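Local coordinates for 182aa long hypothetical protein (Pyrococcus horikoshii, PDB 2GAN), which is a putative acetyltransferase of the GNAT family, probably transferring the acetyl group of acetyl-CoA to a substrate not yet known, at residues 121-124 with 125-129; 166-170 with 171-175. One frame throughout, in Å; residues are numbered along the deposited sequence.

Interaction 1 comes first along the chain, at the start of helix 123-137 in the beta-alpha-beta unit formed with strands 106-114 and 141-146; interaction 2 follows near the C-terminus, where strand 162-166 turns back into strand 172-176. Their centres lie about 32 Å apart and their nearest atoms about 20 Å, so they do not touch. Interaction 1 belongs to an anion-binding helix start on the main mixed sheet, interaction 2 to a small two-stranded hairpin standing away from it. What they share is the second subunit: residues of that chain reach the sulfate of 121-129, and a strand of it pairs with 172-175, so both contacts border the dimer interface.

Interaction 1 (121-124 with 125-129). With SO4 (sulfate ion), chain C.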
# COMPACT_ATOMS: atom_id res chain seq x y z
N LYS A 121 4.03 -6.13 -16.61
CA LYS A 121 4.49 -6.30 -17.99
C LYS A 121 5.98 -6.04 -18.12
O LYS A 121 6.54 -6.11 -19.22
CB LYS A 121 3.74 -5.33 -18.91
CG LYS A 121 2.23 -5.54 -18.96
CD LYS A 121 1.88 -6.80 -19.72
CE LYS A 121 0.36 -6.99 -19.84
NZ LYS A 121 -0.33 -5.81 -20.47
N GLY A 122 6.63 -5.71 -17.01
CA GLY A 122 8.05 -5.44 -17.02
C GLY A 122 8.39 -3.99 -17.28
O GLY A 122 9.57 -3.64 -17.36
N ILE A 123 7.38 -3.13 -17.42
CA ILE A 123 7.63 -1.72 -17.70
C ILE A 123 8.27 -0.99 -16.51
O ILE A 123 9.23 -0.24 -16.69
CB ILE A 123 6.32 -0.98 -18.09
CG1 ILE A 123 5.72 -1.61 -19.34
CG2 ILE A 123 6.63 0.49 -18.39
CD1 ILE A 123 4.35 -1.08 -19.68
N GLY A 124 7.75 -1.22 -15.32
CA GLY A 124 8.31 -0.58 -14.14
C GLY A 124 9.77 -0.95 -13.93
O GLY A 124 10.61 -0.08 -13.66
N SER A 125 10.08 -2.24 -14.07
CA SER A 125 11.45 -2.71 -13.89
C SER A 125 12.41 -2.03 -14.87
O SER A 125 13.50 -1.62 -14.49
CB SER A 125 11.53 -4.23 -14.09
OG SER A 125 10.69 -4.90 -13.17
N THR A 126 11.97 -1.91 -16.13
CA THR A 126 12.77 -1.30 -17.19
C THR A 126 13.03 0.17 -16.90
O THR A 126 14.15 0.66 -17.05
CB THR A 126 12.05 -1.41 -18.55
OG1 THR A 126 12.01 -2.78 -18.96
CG2 THR A 126 12.75 -0.58 -19.62
N LEU A 127 11.98 0.87 -16.49
CA LEU A 127 12.12 2.28 -16.17
C LEU A 127 13.08 2.45 -14.99
O LEU A 127 14.11 3.11 -15.12
CB LEU A 127 10.75 2.90 -15.85
CG LEU A 127 9.88 3.19 -17.08
CD1 LEU A 127 8.52 3.71 -16.65
CD2 LEU A 127 10.58 4.22 -17.96
N LEU A 128 12.76 1.82 -13.86
CA LEU A 128 13.59 1.94 -12.66
C LEU A 128 15.05 1.60 -12.94
O LEU A 128 15.95 2.37 -12.59
CB LEU A 128 13.04 1.04 -11.54
CG LEU A 128 13.59 1.24 -10.12
CD1 LEU A 128 13.46 2.70 -9.69
CD2 LEU A 128 12.84 0.33 -9.16
N GLU A 129 15.30 0.46 -13.58
CA GLU A 129 16.66 0.06 -13.93
C GLU A 129 17.34 1.15 -14.74
O GLU A 129 18.48 1.51 -14.49
CB GLU A 129 16.65 -1.25 -14.73
CG GLU A 129 18.00 -1.60 -15.35
CD GLU A 129 17.96 -2.86 -16.19
OE1 GLU A 129 17.13 -2.93 -17.14
OE2 GLU A 129 18.77 -3.78 -15.91
S SO4 C . 6.77 -4.30 -13.52
O1 SO4 C . 5.90 -5.39 -13.98
O2 SO4 C . 6.93 -4.40 -12.07
O3 SO4 C . 6.15 -3.00 -13.87
O4 SO4 C . 8.08 -4.39 -14.17
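Gly122 O is gripped twice by Thr126: the backbone N lies 3.2 Å from it and the hydroxyl OG1 3.0 Å, reaching it from opposite faces of the carbonyl plane. OG1 gets there because chi1 of -68° sets it beside its own backbone N, facing back toward the helix start. A valine in place of Thr126 would probably leave Gly122 O with the backbone N-H alone of these two donors, the face that OG1 approaches without its mate, and the N-cap residue less firmly tied to the first turn. Farther along, Leu127 N bonds to Ile123 O at 3.0 Å and Leu128 N to Gly124 O at 2.9 Å, while Ile123 CG2 and Leu127 CD1 lie alongside each other.

The amides at the helix start turn instead to the sulfate, probably from the crystallisation liquor. Gly122 N meets O1 of the sulfate at 3.1 Å and Gly124 N meets O3 at 2.8 Å. Sulfate O4 takes both Ser125 N (2.9 Å, 161° at the hydrogen) and Ser125 OG (2.8 Å); Tyr156 OH of the second subunit also bonds the ion. With no side chain, Gly124 lets O3 come this close. The sequence fits the Q/R-x-x-G-x-G/A loop of GNAT enzymes, and a sulfate held by amides at a helix N-terminus, where the helix dipole would assist, is consistent with a site for the pyrophosphate of acetyl-CoA.

Interaction 2 (166-170 with 171-175); sequences MRYKE and FVILK
A type II' beta turn from Tyr168 to Phe171 reverses the chain at the end of a beta-hairpin, whose last pair before the loop, antiparallel and hydrogen-bonded, is Met166 (present as selenomethionine) with Ile173. Both bonds are weak: Met166 N to Ile173 O spans 3.3 Å, and Ile173 N to Met166 O is shorter, 2.8 Å, but bent to 121° at the hydrogen. The turn itself is closed by a third weak bond, Phe171 N to Tyr168 O at 3.3 Å. Lys169, second in the turn, has a positive phi of 63°, a backbone shape more often met with glycine.

Tyr168, Lys169 and Phe171 crowd together on one side of the bend. Phe171, its chi1 of -28° well off a staggered position, brings CD1 and CE1 against Lys169 CB, each only 3.3 Å away, tighter than ordinary carbon packing, so the bend looks strained here. The same CB lies over the centre of one face of the Tyr168 ring, while Tyr168 O sits in plane at the edge of the Phe171 ring, 3.4 Å from CD1. The two rings form an oblique pair, centres 6.0 Å apart, with Tyr168 CE1 nearest Phe171 CD1. At its own edge the Tyr168 ring meets Ile173, CD1 to CD1 at 3.7 Å. On the other side of the hairpin, Arg167 CB touches Val172 CG2 at 4.0 Å.

Strand 172-176 runs on paired to strand 162-166, with Leu174 packing on helix 152-158. Residues 172-175 also pair antiparallel with a strand of the second subunit, extending the sheet across the interface, and that subunit's Trp96 and Val97 cover Phe171 and Tyr168.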
# COMPACT_ATOMS: atom_id res chain seq x y z
N MSE A 166 -0.99 4.54 17.66
CA MSE A 166 0.34 4.06 18.01
C MSE A 166 1.03 3.42 16.82
O MSE A 166 0.37 2.95 15.89
CB MSE A 166 0.22 3.04 19.14
CG MSE A 166 1.53 2.56 19.73
SE MSE A 166 1.21 1.32 21.18
CE MSE A 166 0.74 2.59 22.56
N ARG A 167 2.35 3.39 16.83
CA ARG A 167 3.10 2.79 15.74
C ARG A 167 4.36 2.09 16.22
O ARG A 167 5.40 2.15 15.56
CB ARG A 167 3.46 3.84 14.68
CG ARG A 167 4.20 5.07 15.19
CD ARG A 167 3.24 6.11 15.77
NE ARG A 167 3.90 7.39 16.04
CZ ARG A 167 4.83 7.58 16.97
NH1 ARG A 167 5.37 8.78 17.13
NH2 ARG A 167 5.22 6.57 17.74
N TYR A 168 4.27 1.40 17.35
CA TYR A 168 5.42 0.70 17.91
C TYR A 168 5.88 -0.47 17.04
O TYR A 168 5.06 -1.18 16.45
CB TYR A 168 5.12 0.24 19.35
CG TYR A 168 4.75 -1.22 19.52
CD1 TYR A 168 3.66 -1.78 18.85
CD2 TYR A 168 5.49 -2.04 20.38
CE1 TYR A 168 3.32 -3.12 19.04
CE2 TYR A 168 5.16 -3.37 20.57
CZ TYR A 168 4.08 -3.91 19.90
OH TYR A 168 3.76 -5.24 20.08
N LYS A 169 7.20 -0.65 16.97
CA LYS A 169 7.79 -1.72 16.16
C LYS A 169 7.46 -1.49 14.69
O LYS A 169 7.18 -0.36 14.27
CB LYS A 169 7.26 -3.09 16.60
CG LYS A 169 8.13 -3.83 17.61
CD LYS A 169 8.29 -3.09 18.93
CE LYS A 169 8.92 -3.98 19.98
NZ LYS A 169 8.17 -5.26 20.13
N GLU A 170 7.49 -2.56 13.90
CA GLU A 170 7.20 -2.47 12.48
C GLU A 170 5.70 -2.36 12.21
O GLU A 170 5.26 -2.53 11.07
CB GLU A 170 7.72 -3.71 11.74
CG GLU A 170 9.17 -4.09 12.03
CD GLU A 170 9.75 -5.02 10.97
OE1 GLU A 170 9.09 -6.04 10.62
OE2 GLU A 170 10.88 -4.75 10.49
N PHE A 171 4.91 -2.08 13.24
CA PHE A 171 3.47 -1.99 13.08
C PHE A 171 2.87 -0.63 13.41
O PHE A 171 3.47 0.19 14.09
CB PHE A 171 2.76 -3.03 13.94
CG PHE A 171 3.57 -4.26 14.21
CD1 PHE A 171 4.51 -4.29 15.24
CD2 PHE A 171 3.42 -5.40 13.42
CE1 PHE A 171 5.27 -5.42 15.48
CE2 PHE A 171 4.18 -6.54 13.66
CZ PHE A 171 5.11 -6.55 14.69
N VAL A 172 1.65 -0.42 12.92
CA VAL A 172 0.92 0.82 13.16
C VAL A 172 -0.48 0.47 13.66
O VAL A 172 -1.34 0.10 12.87
CB VAL A 172 0.77 1.65 11.88
CG1 VAL A 172 -0.09 2.87 12.16
CG2 VAL A 172 2.14 2.07 11.36
N ILE A 173 -0.70 0.59 14.96
CA ILE A 173 -2.01 0.27 15.53
C ILE A 173 -3.02 1.40 15.33
O ILE A 173 -2.72 2.57 15.59
CB ILE A 173 -1.92 -0.04 17.03
CG1 ILE A 173 -1.01 -1.24 17.28
CG2 ILE A 173 -3.31 -0.33 17.59
CD1 ILE A 173 0.45 -0.88 17.36
N LEU A 174 -4.22 1.04 14.87
CA LEU A 174 -5.29 2.01 14.65
C LEU A 174 -6.49 1.66 15.52
O LEU A 174 -6.73 0.49 15.81
CB LEU A 174 -5.73 2.00 13.18
CG LEU A 174 -4.64 2.10 12.11
CD1 LEU A 174 -5.24 1.78 10.76
CD2 LEU A 174 -4.03 3.50 12.11
N LYS A 175 -7.24 2.68 15.93
CA LYS A 175 -8.40 2.48 16.79
C LYS A 175 -9.64 3.13 16.19
O LYS A 175 -9.59 4.26 15.71
CB LYS A 175 -8.14 3.06 18.18
CG LYS A 175 -9.35 3.00 19.11
CD LYS A 175 -9.04 3.53 20.50
CE LYS A 175 -10.28 3.49 21.39
NZ LYS A 175 -10.04 3.91 22.80